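PDB 7AKC: phenolpthiocerol synthesis type-I polyketide synthase ppsA from Mycobacterium bovis, which probably helps build the lipid core of phthiocerols and phenolphthiocerols from malonyl-CoA or methylmalonyl-CoA extender units, the crystallised piece being its acyltransferase domain. Local coordinates for residues A135-L140 and E258-N263; G86-Q91 and G114-A119; E192-V197 and A204-I209; L155-T160 and G173-P178. All coordinates share one frame; numbering follows the deposited sequence.

From the N terminus, interaction 2 comes first: helix 79-100 runs out to strand 107-110, and the contact of 86-91 with 114-119 closes that short loop. Interaction 1 opens next, on helix 127-141, and closes only at helix 257-265. Nested within its long loop, and in series with each other, are interaction 4 (155-160 with 173-178) and interaction 3 (192-197 with 204-209), which reach the same four-stranded antiparallel sheet and touch through Val197 and Leu155. Interactions 1 and 2 meet directly, His259 NE2 lying 2.6 Å from Glu115 OE1. One pair thus ties helices beside the parallel sheet, the other the small subdomain.

Interaction 1: residues A135-L140 and E258-N263; sequences ATRSRL and EHWATN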
loop_
_atom_site.group_PDB
_atom_site.type_symbol
_atom_site.label_atom_id
_atom_site.label_comp_id
_atom_site.label_asym_id
_atom_site.label_seq_id
_atom_site.Cartn_x
_atom_site.Cartn_y
_atom_site.Cartn_z
ATOM N N ALA A 135 -0.811 -13.934 7.384
ATOM C CA ALA A 135 -1.817 -14.946 7.673
ATOM C C ALA A 135 -2.797 -14.503 8.753
ATOM O O ALA A 135 -3.989 -14.718 8.583
ATOM C CB ALA A 135 -1.150 -16.288 8.045
ATOM N N THR A 136 -2.323 -13.881 9.842
ATOM C CA THR A 136 -3.202 -13.427 10.926
ATOM C C THR A 136 -4.211 -12.387 10.402
ATOM O O THR A 136 -5.420 -12.608 10.462
ATOM C CB THR A 136 -2.371 -12.926 12.128
ATOM O OG1 THR A 136 -1.759 -14.023 12.769
ATOM C CG2 THR A 136 -3.196 -12.157 13.134
ATOM N N ARG A 137 -3.712 -11.334 9.771
ATOM C CA ARG A 137 -4.539 -10.276 9.187
ATOM C C ARG A 137 -5.494 -10.823 8.115
ATOM O O ARG A 137 -6.675 -10.467 8.139
ATOM C CB ARG A 137 -3.636 -9.183 8.598
ATOM C CG ARG A 137 -4.362 -7.973 8.031
ATOM C CD ARG A 137 -3.346 -6.950 7.489
ATOM N NE ARG A 137 -2.416 -7.545 6.521
ATOM C CZ ARG A 137 -1.338 -6.927 6.035
ATOM N NH1 ARG A 137 -1.014 -5.711 6.459
ATOM N NH2 ARG A 137 -0.615 -7.495 5.082
ATOM N N SER A 138 -5.005 -11.666 7.180
ATOM C CA SER A 138 -5.869 -12.216 6.118
ATOM C C SER A 138 -7.019 -13.058 6.668
ATOM O O SER A 138 -8.129 -12.970 6.151
ATOM C CB SER A 138 -5.071 -13.054 5.121
ATOM O OG SER A 138 -4.282 -12.278 4.236
ATOM N N ARG A 139 -6.767 -13.838 7.726
ATOM C CA ARG A 139 -7.787 -14.684 8.356
ATOM C C ARG A 139 -8.844 -13.782 9.023
ATOM O O ARG A 139 -10.047 -14.010 8.836
ATOM C CB ARG A 139 -7.105 -15.635 9.361
ATOM C CG ARG A 139 -8.051 -16.362 10.315
ATOM C CD ARG A 139 -7.336 -17.599 10.881
ATOM N N LEU A 140 -8.396 -12.674 9.679
ATOM C CA LEU A 140 -9.354 -11.744 10.280
ATOM C C LEU A 140 -10.197 -10.988 9.257
ATOM O O LEU A 140 -11.337 -10.633 9.543
ATOM C CB LEU A 140 -8.617 -10.721 11.141
ATOM C CG LEU A 140 -8.066 -11.291 12.443
ATOM C CD1 LEU A 140 -7.174 -10.261 13.155
ATOM C CD2 LEU A 140 -9.203 -11.785 13.360
ATOM N N GLU A 258 0.305 -3.039 17.209
ATOM C CA GLU A 258 -0.379 -1.757 17.131
ATOM C C GLU A 258 -0.166 -1.139 15.756
ATOM O O GLU A 258 -1.147 -0.681 15.155
ATOM C CB GLU A 258 0.062 -0.793 18.255
ATOM C CG GLU A 258 -0.794 0.464 18.305
ATOM C CD GLU A 258 -2.289 0.238 18.473
ATOM O OE1 GLU A 258 -2.722 -0.013 19.620
ATOM O OE2 GLU A 258 -3.028 0.308 17.461
ATOM N N HIS A 259 1.084 -1.186 15.235
ATOM C CA HIS A 259 1.381 -0.708 13.892
ATOM C C HIS A 259 0.545 -1.450 12.830
ATOM O O HIS A 259 -0.013 -0.786 11.967
ATOM C CB HIS A 259 2.868 -0.840 13.544
ATOM C CG HIS A 259 3.181 -0.288 12.184
ATOM N ND1 HIS A 259 3.313 1.071 11.977
ATOM C CD2 HIS A 259 3.309 -0.926 10.998
ATOM C CE1 HIS A 259 3.538 1.219 10.678
ATOM N NE2 HIS A 259 3.553 0.039 10.054
ATOM N N TRP A 260 0.477 -2.794 12.861
ATOM C CA TRP A 260 -0.300 -3.525 11.836
ATOM C C TRP A 260 -1.810 -3.327 11.956
ATOM O O TRP A 260 -2.487 -3.171 10.927
ATOM C CB TRP A 260 0.108 -5.016 11.790
ATOM C CG TRP A 260 1.584 -5.165 11.535
ATOM C CD1 TRP A 260 2.525 -5.660 12.396
ATOM C CD2 TRP A 260 2.303 -4.669 10.393
ATOM N NE1 TRP A 260 3.786 -5.523 11.850
ATOM C CE2 TRP A 260 3.677 -4.914 10.621
ATOM C CE3 TRP A 260 1.923 -3.989 9.223
ATOM C CZ2 TRP A 260 4.661 -4.501 9.725
ATOM C CZ3 TRP A 260 2.896 -3.630 8.319
ATOM C CH2 TRP A 260 4.249 -3.866 8.582
ATOM N N ALA A 261 -2.329 -3.197 13.196
ATOM C CA ALA A 261 -3.757 -2.879 13.416
ATOM C C ALA A 261 -4.069 -1.470 12.885
ATOM O O ALA A 261 -5.117 -1.248 12.270
ATOM C CB ALA A 261 -4.086 -2.948 14.906
ATOM N N THR A 262 -3.134 -0.526 13.082
ATOM C CA THR A 262 -3.325 0.842 12.612
ATOM C C THR A 262 -3.217 0.939 11.105
ATOM O O THR A 262 -4.016 1.625 10.461
ATOM C CB THR A 262 -2.327 1.765 13.321
ATOM O OG1 THR A 262 -2.648 1.820 14.711
ATOM C CG2 THR A 262 -2.293 3.174 12.725
ATOM N N ASN A 263 -2.214 0.252 10.537
ATOM C CA ASN A 263 -1.927 0.251 9.101
ATOM C C ASN A 263 -3.111 -0.226 8.252
ATOM O O ASN A 263 -3.389 0.346 7.188
ATOM C CB ASN A 263 -0.651 -0.565 8.809
ATOM C CG ASN A 263 -0.486 -0.927 7.367
ATOM O OD1 ASN A 263 -0.965 -1.986 6.925
ATOM N ND2 ASN A 263 0.093 -0.018 6.595
HETATM O O HOH W 1 -1.889 -4.001 8.379
HETATM O O HOH W 2 0.643 -3.477 5.624
#
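Arg137 reaches across from helix 127-141 to Trp260 and Asn263 on helix 257-265, and these three side chains make all the direct touches between the segments. The helices themselves stand apart: the nearest CA atoms, those of Arg137 and Trp260, are 8.4 Å from each other. The gap is spanned because Arg137 sends CG away from its own backbone N (chi1 -176°), stays extended at chi2, and then bends at chi3 (54°), which swings the guanidinium over to the other helix. Its NH1 comes obliquely to the six-membered part of the indole, 4.4 Å from Trp260 CE3, a distance that indicates loose packing.

Asn263 OD1 lies at the edge of the guanidinium, yet 3.8 Å from Arg137 NH1, too far for direct bonding, and the amide and guanidinium planes are turned 35° apart. Two waters close the interval. The first accepts from Arg137 NH1 at 2.7 Å and donates to Asn263 OD1 at 2.7 Å; with its other hydrogen it reaches Trp260 O, also at 2.7 Å. The second accepts from Arg137 NH1 at 2.9 Å and likewise donates to Asn263 OD1. Both waters sit in the guanidinium plane, and the double bridge should restrict rotation of the guanidinium, whose NH2 also makes a weak hydrogen bond to Met113 O. The Asn263 amide is fixed from its other end by ND2 bonding to Thr245.

The position is consistent with the family's arginine that receives the extender carboxylate. Around the contact, Met225 of helix 222-228 packs on both Arg137 and Trp260, and Val116 of helix 115-121 does the same.

Interaction 2: residues G86-Q91 and G114-A119; sequences GLIGMQ and GEVAAA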
loop_
_atom_site.group_PDB
_atom_site.type_symbol
_atom_site.label_atom_id
_atom_site.label_comp_id
_atom_site.label_asym_id
_atom_site.label_seq_id
_atom_site.Cartn_x
_atom_site.Cartn_y
_atom_site.Cartn_z
ATOM N N GLY A 86 0.787 -15.778 -1.495
ATOM C CA GLY A 86 1.488 -15.861 -2.771
ATOM C C GLY A 86 2.074 -14.500 -3.143
ATOM O O GLY A 86 3.187 -14.429 -3.679
ATOM N N LEU A 87 1.347 -13.404 -2.836
ATOM C CA LEU A 87 1.869 -12.064 -3.106
ATOM C C LEU A 87 3.173 -11.779 -2.337
ATOM O O LEU A 87 4.199 -11.513 -2.986
ATOM C CB LEU A 87 0.803 -10.992 -2.851
ATOM C CG LEU A 87 -0.254 -10.888 -3.949
ATOM C CD1 LEU A 87 -1.409 -9.985 -3.541
ATOM C CD2 LEU A 87 0.359 -10.398 -5.233
ATOM N N ILE A 88 3.182 -11.916 -0.990
ATOM C CA ILE A 88 4.416 -11.665 -0.220
ATOM C C ILE A 88 5.519 -12.699 -0.537
ATOM O O ILE A 88 6.698 -12.351 -0.538
ATOM C CB ILE A 88 4.180 -11.512 1.301
ATOM C CG1 ILE A 88 5.459 -11.029 2.028
ATOM C CG2 ILE A 88 3.620 -12.805 1.904
ATOM C CD1 ILE A 88 5.314 -10.755 3.485
ATOM N N GLY A 89 5.144 -13.926 -0.900
ATOM C CA GLY A 89 6.128 -14.939 -1.283
ATOM C C GLY A 89 6.879 -14.500 -2.525
ATOM O O GLY A 89 8.105 -14.451 -2.539
ATOM N N MET A 90 6.115 -14.038 -3.515
ATOM C CA MET A 90 6.614 -13.528 -4.786
ATOM C C MET A 90 7.426 -12.250 -4.578
ATOM O O MET A 90 8.463 -12.097 -5.208
ATOM C CB MET A 90 5.430 -13.275 -5.730
ATOM C CG MET A 90 5.832 -12.903 -7.118
ATOM S SD MET A 90 6.136 -14.344 -8.173
ATOM C CE MET A 90 6.553 -13.504 -9.652
ATOM N N GLN A 91 7.001 -11.367 -3.662
ATOM C CA GLN A 91 7.729 -10.128 -3.358
ATOM C C GLN A 91 9.117 -10.434 -2.744
ATOM O O GLN A 91 10.122 -9.912 -3.212
ATOM C CB GLN A 91 6.899 -9.212 -2.444
ATOM C CG GLN A 91 5.749 -8.499 -3.171
ATOM C CD GLN A 91 4.779 -7.866 -2.196
ATOM O OE1 GLN A 91 4.593 -8.347 -1.084
ATOM N NE2 GLN A 91 4.145 -6.756 -2.569
ATOM N N GLY A 114 1.231 -4.149 1.402
ATOM C CA GLY A 114 2.620 -4.302 0.990
ATOM C C GLY A 114 3.642 -3.849 2.018
ATOM O O GLY A 114 4.829 -4.157 1.883
ATOM N N GLU A 115 3.207 -3.066 3.032
ATOM C CA GLU A 115 4.119 -2.587 4.080
ATOM C C GLU A 115 4.661 -3.762 4.917
ATOM O O GLU A 115 5.763 -3.662 5.446
ATOM C CB GLU A 115 3.445 -1.513 4.958
ATOM C CG GLU A 115 4.384 -0.946 6.008
ATOM C CD GLU A 115 4.037 0.489 6.343
ATOM O OE1 GLU A 115 3.748 0.751 7.529
ATOM O OE2 GLU A 115 4.071 1.347 5.434
ATOM N N VAL A 116 3.941 -4.901 4.993
ATOM C CA VAL A 116 4.490 -6.084 5.694
ATOM C C VAL A 116 5.765 -6.544 4.981
ATOM O O VAL A 116 6.812 -6.703 5.628
ATOM C CB VAL A 116 3.483 -7.248 5.821
ATOM C CG1 VAL A 116 4.180 -8.519 6.319
ATOM C CG2 VAL A 116 2.355 -6.872 6.755
ATOM N N ALA A 117 5.696 -6.729 3.650
ATOM C CA ALA A 117 6.871 -7.203 2.903
ATOM C C ALA A 117 8.020 -6.218 2.950
ATOM O O ALA A 117 9.182 -6.637 3.024
ATOM C CB ALA A 117 6.494 -7.506 1.463
ATOM N N ALA A 118 7.702 -4.913 2.928
ATOM C CA ALA A 118 8.698 -3.849 3.008
ATOM C C ALA A 118 9.348 -3.890 4.382
ATOM O O ALA A 118 10.569 -3.789 4.463
ATOM C CB ALA A 118 8.050 -2.477 2.768
ATOM N N ALA A 119 8.572 -4.105 5.460
ATOM C CA ALA A 119 9.148 -4.236 6.808
ATOM C C ALA A 119 10.061 -5.431 6.894
ATOM O O ALA A 119 11.059 -5.361 7.611
ATOM C CB ALA A 119 8.059 -4.339 7.864
HETATM O O HOH W 3 3.165 -7.549 1.599
#
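Ile88 and Gln91, one turn apart on helix 79-100, close on Ala117 of helix 115-121, whose methyl group is the centre of the contact. The two short helical segments run at 34° to each other with their axes 10.0 Å apart, and the closest CA pair, Ile88 and Ala117, is separated by 6.0 Å; Ala117 CB points toward helix 79-100 and is met by both Ile88 CG1 and Gln91 OE1.

Ile88 is fully stretched. Its CG1 branch leaves opposite the backbone N (chi1 -171°) and continues straight at chi2, so that CG1 passes 3.7 Å from Ala117 CB while the terminal CD1 runs on to Val116 CG1, 3.8 Å away. Ile88 and Val116 cross at roughly a right angle, and the valine offers the methyl that its own first torsion (170°) sets opposite its backbone N. CD1 also lies against the helix backbone, 3.9 Å from Ala117 CA.

Gln91 instead turns its CG beside its backbone N and extends from there, bringing OE1 to 3.3 Å from Ala117 CB. That is a van der Waals touch of the amide oxygen on a methyl, not a hydrogen bond; the oxygen's polar partner here is a water, which donates to Gln91 OE1 at 3.1 Å and weakly accepts from Ala117 N. The NE2 end of the amide bonds to the backbone oxygen of Ser28, which should help fix which end of the amide faces Ala117.

Segment 114-119 begins with Gly114, the last glycine of a GxSxG sequence at the turn from strand 107-110 into helix 115-121. The arrangement is consistent with the nucleophile elbow of acyltransferases, with helix 79-100 backing the helix that follows the elbow.

Interaction 3: residues E192-V197 and A204-I209; sequences ELITRV and ASRVNI
Between helix 187-199 and strand 204-207, Ile194 packs on Ala204 and Arg206, and Val197 on Ala204. Ala204 CB fits against both helix residues, at 3.8 Å from Val197 CG1 and 4.2 Å from Ile194 CG2. Ile194 reaches further along the strand: its CG1 branch lies beside its own backbone N (chi1 -73°), and its CD1 comes tightly to 3.4 Å from Arg206 CG, crossing the arginine chain at about a right angle. The same methyl of Ile194 lies 4.2 Å from Ser205 C, resting on the strand backbone between the two side chains.

The next shell sets the arginine. After the aliphatic part that Ile194 touches, the Arg206 chain bends at chi3, and its guanidinium is held at two places. Arg206 NE donates to Asn208 OD1 over 3.3 Å in an almost straight bond (171°) lying in the guanidinium plane, and NH1 forms a salt bridge with Asp191 on the same helix as Ile194.

Further out, helix and strand run nearly antiparallel at 160°, their axes 8.1 Å apart, as the last helix and last strand of a ferredoxin-like βαββαβ unit. Strand 148-153 continues the packing, Ala151 meeting Ile194 and Leu153 meeting Ala204.

Chemically the interface is therefore divided: methyl packing joins helix to strand, whereas charge pairing beside it, between Arg206 and Asp191, probably keeps the methylene part of Arg206 pressed over Ile194.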
loop_
_atom_site.group_PDB
_atom_site.type_symbol
_atom_site.label_atom_id
_atom_site.label_comp_id
_atom_site.label_asym_id
_atom_site.label_seq_id
_atom_site.Cartn_x
_atom_site.Cartn_y
_atom_site.Cartn_z
ATOM N N GLU A 192 -22.282 3.967 -5.924
ATOM C CA GLU A 192 -23.070 5.211 -5.992
ATOM C C GLU A 192 -22.128 6.401 -6.201
ATOM O O GLU A 192 -22.442 7.337 -6.946
ATOM C CB GLU A 192 -23.946 5.426 -4.742
ATOM C CG GLU A 192 -24.691 6.755 -4.850
ATOM C CD GLU A 192 -25.704 7.177 -3.809
ATOM O OE1 GLU A 192 -25.960 6.395 -2.869
ATOM O OE2 GLU A 192 -26.275 8.285 -3.967
ATOM N N LEU A 193 -20.966 6.358 -5.533
ATOM C CA LEU A 193 -20.001 7.468 -5.632
ATOM C C LEU A 193 -19.356 7.528 -7.024
ATOM O O LEU A 193 -19.110 8.618 -7.535
ATOM C CB LEU A 193 -18.949 7.368 -4.523
ATOM C CG LEU A 193 -19.556 7.754 -3.195
ATOM C CD1 LEU A 193 -18.700 7.216 -2.042
ATOM C CD2 LEU A 193 -19.695 9.279 -3.154
ATOM N N ILE A 194 -19.100 6.366 -7.646
ATOM C CA ILE A 194 -18.567 6.317 -9.024
ATOM C C ILE A 194 -19.542 7.008 -9.987
ATOM O O ILE A 194 -19.133 7.791 -10.841
ATOM C CB ILE A 194 -18.306 4.832 -9.398
ATOM C CG1 ILE A 194 -17.061 4.320 -8.627
ATOM C CG2 ILE A 194 -18.169 4.617 -10.879
ATOM C CD1 ILE A 194 -16.858 2.865 -8.795
ATOM N N THR A 195 -20.852 6.740 -9.807
ATOM C CA THR A 195 -21.906 7.355 -10.597
ATOM C C THR A 195 -21.925 8.875 -10.375
ATOM O O THR A 195 -22.038 9.633 -11.347
ATOM C CB THR A 195 -23.270 6.759 -10.221
ATOM O OG1 THR A 195 -23.251 5.362 -10.536
ATOM C CG2 THR A 195 -24.455 7.442 -11.020
ATOM N N ARG A 196 -21.817 9.326 -9.097
ATOM C CA ARG A 196 -21.840 10.764 -8.827
ATOM C C ARG A 196 -20.625 11.454 -9.462
ATOM O O ARG A 196 -20.749 12.535 -10.037
ATOM C CB ARG A 196 -21.841 11.011 -7.298
ATOM C CG ARG A 196 -23.160 10.602 -6.612
ATOM C CD ARG A 196 -23.165 11.029 -5.147
ATOM N NE ARG A 196 -24.451 10.776 -4.500
ATOM C CZ ARG A 196 -24.846 11.350 -3.363
ATOM N NH1 ARG A 196 -24.065 12.234 -2.750
ATOM N NH2 ARG A 196 -26.048 11.085 -2.860
ATOM N N VAL A 197 -19.448 10.797 -9.405
ATOM C CA VAL A 197 -18.222 11.402 -9.951
ATOM C C VAL A 197 -18.398 11.514 -11.477
ATOM O O VAL A 197 -18.225 12.592 -12.017
ATOM C CB VAL A 197 -16.975 10.597 -9.578
ATOM C CG1 VAL A 197 -15.726 11.111 -10.316
ATOM C CG2 VAL A 197 -16.747 10.644 -8.064
ATOM N N ALA A 204 -13.811 8.057 -12.803
ATOM C CA ALA A 204 -13.776 7.151 -11.674
ATOM C C ALA A 204 -13.822 5.709 -12.171
ATOM O O ALA A 204 -14.498 5.425 -13.167
ATOM C CB ALA A 204 -14.981 7.407 -10.794
ATOM N N SER A 205 -13.157 4.786 -11.452
ATOM C CA SER A 205 -13.195 3.371 -11.843
ATOM C C SER A 205 -13.086 2.468 -10.634
ATOM O O SER A 205 -12.435 2.824 -9.658
ATOM C CB SER A 205 -12.098 3.030 -12.851
ATOM O OG SER A 205 -10.804 3.185 -12.289
ATOM N N ARG A 206 -13.730 1.296 -10.692
ATOM C CA ARG A 206 -13.676 0.335 -9.605
ATOM C C ARG A 206 -12.301 -0.297 -9.485
ATOM O O ARG A 206 -11.673 -0.623 -10.500
ATOM C CB ARG A 206 -14.709 -0.803 -9.835
ATOM C CG ARG A 206 -16.020 -0.455 -9.210
ATOM C CD ARG A 206 -16.921 -1.645 -9.077
ATOM N NE ARG A 206 -16.416 -2.562 -8.059
ATOM C CZ ARG A 206 -16.730 -2.507 -6.767
ATOM N NH1 ARG A 206 -17.561 -1.569 -6.317
ATOM N NH2 ARG A 206 -16.238 -3.402 -5.920
ATOM N N VAL A 207 -11.862 -0.523 -8.266
ATOM C CA VAL A 207 -10.621 -1.232 -8.008
ATOM C C VAL A 207 -11.075 -2.512 -7.313
ATOM O O VAL A 207 -11.486 -2.448 -6.158
ATOM C CB VAL A 207 -9.643 -0.417 -7.128
ATOM C CG1 VAL A 207 -8.443 -1.265 -6.727
ATOM C CG2 VAL A 207 -9.183 0.847 -7.861
ATOM N N ASN A 208 -11.115 -3.639 -8.031
ATOM C CA ASN A 208 -11.591 -4.898 -7.439
ATOM C C ASN A 208 -10.561 -5.485 -6.472
ATOM O O ASN A 208 -9.379 -5.531 -6.806
ATOM C CB ASN A 208 -12.025 -5.902 -8.520
ATOM C CG ASN A 208 -13.188 -5.385 -9.339
ATOM O OD1 ASN A 208 -14.129 -4.761 -8.821
ATOM N ND2 ASN A 208 -13.148 -5.618 -10.638
ATOM N N ILE A 209 -11.004 -5.888 -5.264
ATOM C CA ILE A 209 -10.148 -6.388 -4.175
ATOM C C ILE A 209 -10.914 -7.407 -3.315
ATOM O O ILE A 209 -12.108 -7.266 -3.131
ATOM C CB ILE A 209 -9.652 -5.175 -3.311
ATOM C CG1 ILE A 209 -8.553 -5.589 -2.336
ATOM C CG2 ILE A 209 -10.821 -4.452 -2.599
ATOM C CD1 ILE A 209 -7.567 -4.386 -1.927
#

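Interaction 4: residues L155-T160 and G173-P178; sequences LDAPTT and GIYNSP
Asp156 and Pro178 bring their CA atoms to 5.6 Å where the start of helix 157-164 passes the end of strand 171-177, while Ala157 and Tyr175 stand 7.1 Å apart by the same measure. The contact thus joins the first helix of the ferredoxin-like subdomain to its edge strand. Pro178 O faces Asp156, with a CA-H...O contact of 3.3 Å from Asp156 CA and Asp156 CB equally near. A water adds the stronger link, accepting from Ala157 N at 2.9 Å and donating to Pro178 O at 2.7 Å.

Alongside, Ala157 CB touches the edge of the Tyr175 ring, near its plane, at 3.6 Å from CE2. The ring is aimed there with CG beside its backbone N (chi1 -64°), and it also meets His269.

The Asp156 carboxylate turns away from the strand and serves as N-cap: OD1 takes Thr159 N at 2.9 Å, nearly in line with its C-O bond, and Thr159 OG1 from above the carboxylate plane. The Asp156 chi1 of 65° folds the carboxylate back over the first helical turn.

The chemistry is that of a solvated seam: the helix start is capped within its own segment, and the strand end is joined to it by one water, a weak CH contact and a single methyl-ring touch.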
loop_
_atom_site.group_PDB
_atom_site.type_symbol
_atom_site.label_atom_id
_atom_site.label_comp_id
_atom_site.label_asym_id
_atom_site.label_seq_id
_atom_site.Cartn_x
_atom_site.Cartn_y
_atom_site.Cartn_z
ATOM N N LEU A 155 -9.643 12.817 -8.938
ATOM C CA LEU A 155 -9.879 13.989 -8.092
ATOM C C LEU A 155 -8.724 14.106 -7.125
ATOM O O LEU A 155 -8.178 13.080 -6.664
ATOM C CB LEU A 155 -11.155 13.778 -7.223
ATOM C CG LEU A 155 -12.466 13.527 -7.948
ATOM C CD1 LEU A 155 -13.563 13.235 -6.940
ATOM C CD2 LEU A 155 -12.854 14.690 -8.909
ATOM N N ASP A 156 -8.414 15.371 -6.745
ATOM C CA ASP A 156 -7.408 15.569 -5.737
ATOM C C ASP A 156 -7.969 15.179 -4.333
ATOM O O ASP A 156 -9.164 14.876 -4.215
ATOM C CB ASP A 156 -6.836 16.971 -5.828
ATOM C CG ASP A 156 -7.773 18.135 -5.532
ATOM O OD1 ASP A 156 -8.777 17.929 -4.827
ATOM O OD2 ASP A 156 -7.448 19.266 -5.941
ATOM N N ALA A 157 -7.093 15.099 -3.298
ATOM C CA ALA A 157 -7.570 14.637 -1.992
ATOM C C ALA A 157 -8.609 15.577 -1.344
ATOM O O ALA A 157 -9.634 15.084 -0.900
ATOM C CB ALA A 157 -6.397 14.328 -1.047
ATOM N N PRO A 158 -8.496 16.917 -1.447
ATOM C CA PRO A 158 -9.504 17.768 -0.777
ATOM C C PRO A 158 -10.873 17.639 -1.470
ATOM O O PRO A 158 -11.902 17.540 -0.797
ATOM C CB PRO A 158 -8.932 19.178 -0.914
ATOM C CG PRO A 158 -7.427 18.960 -0.987
ATOM C CD PRO A 158 -7.313 17.699 -1.854
ATOM N N THR A 159 -10.879 17.508 -2.807
ATOM C CA THR A 159 -12.155 17.346 -3.529
ATOM C C THR A 159 -12.772 15.963 -3.184
ATOM O O THR A 159 -13.986 15.816 -2.988
ATOM C CB THR A 159 -11.910 17.406 -5.035
ATOM O OG1 THR A 159 -11.277 18.649 -5.387
ATOM C CG2 THR A 159 -13.207 17.266 -5.807
ATOM N N THR A 160 -11.913 14.943 -3.057
ATOM C CA THR A 160 -12.380 13.619 -2.651
ATOM C C THR A 160 -12.999 13.685 -1.248
ATOM O O THR A 160 -14.106 13.194 -1.042
ATOM C CB THR A 160 -11.243 12.618 -2.659
ATOM O OG1 THR A 160 -10.779 12.488 -4.005
ATOM C CG2 THR A 160 -11.724 11.234 -2.163
ATOM N N GLY A 173 -9.085 6.181 1.134
ATOM C CA GLY A 173 -8.292 4.984 1.381
ATOM C C GLY A 173 -6.827 5.126 0.990
ATOM O O GLY A 173 -5.961 4.597 1.699
ATOM N N ILE A 174 -6.538 5.703 -0.192
ATOM C CA ILE A 174 -5.125 5.812 -0.648
ATOM C C ILE A 174 -4.873 7.127 -1.337
ATOM O O ILE A 174 -5.666 7.564 -2.181
ATOM C CB ILE A 174 -4.732 4.661 -1.629
ATOM C CG1 ILE A 174 -5.110 3.268 -1.088
ATOM C CG2 ILE A 174 -3.217 4.705 -2.052
ATOM C CD1 ILE A 174 -4.837 2.088 -2.139
ATOM N N TYR A 175 -3.745 7.802 -0.920
ATOM C CA TYR A 175 -3.317 9.021 -1.591
ATOM C C TYR A 175 -2.380 8.538 -2.708
ATOM O O TYR A 175 -1.206 8.245 -2.431
ATOM C CB TYR A 175 -2.560 9.983 -0.647
ATOM C CG TYR A 175 -3.377 10.533 0.493
ATOM C CD1 TYR A 175 -3.461 9.855 1.705
ATOM C CD2 TYR A 175 -3.992 11.780 0.396
ATOM C CE1 TYR A 175 -4.148 10.400 2.786
ATOM C CE2 TYR A 175 -4.677 12.331 1.472
ATOM C CZ TYR A 175 -4.737 11.649 2.669
ATOM O OH TYR A 175 -5.449 12.177 3.702
ATOM N N ASN A 176 -2.901 8.316 -3.909
ATOM C CA ASN A 176 -2.075 7.809 -5.015
ATOM C C ASN A 176 -1.070 8.802 -5.509
ATOM O O ASN A 176 0.112 8.528 -5.597
ATOM C CB ASN A 176 -2.948 7.318 -6.182
ATOM C CG ASN A 176 -3.071 5.842 -6.214
ATOM O OD1 ASN A 176 -2.920 5.170 -5.206
ATOM N ND2 ASN A 176 -3.388 5.291 -7.372
ATOM N N SER A 177 -1.579 9.976 -5.885
ATOM C CA SER A 177 -0.793 11.041 -6.454
ATOM C C SER A 177 -1.687 12.302 -6.361
ATOM O O SER A 177 -2.834 12.232 -5.883
ATOM C CB SER A 177 -0.417 10.678 -7.896
ATOM O OG SER A 177 -1.573 10.696 -8.731
ATOM N N PRO A 178 -1.161 13.470 -6.693
ATOM C CA PRO A 178 -1.935 14.702 -6.484
ATOM C C PRO A 178 -3.321 14.733 -7.094
ATOM O O PRO A 178 -4.210 15.285 -6.483
ATOM C CB PRO A 178 -1.032 15.794 -7.075
ATOM C CG PRO A 178 0.363 15.222 -6.849
ATOM C CD PRO A 178 0.214 13.759 -7.156
HETATM O O HOH W 4 -4.324 15.753 -3.864
#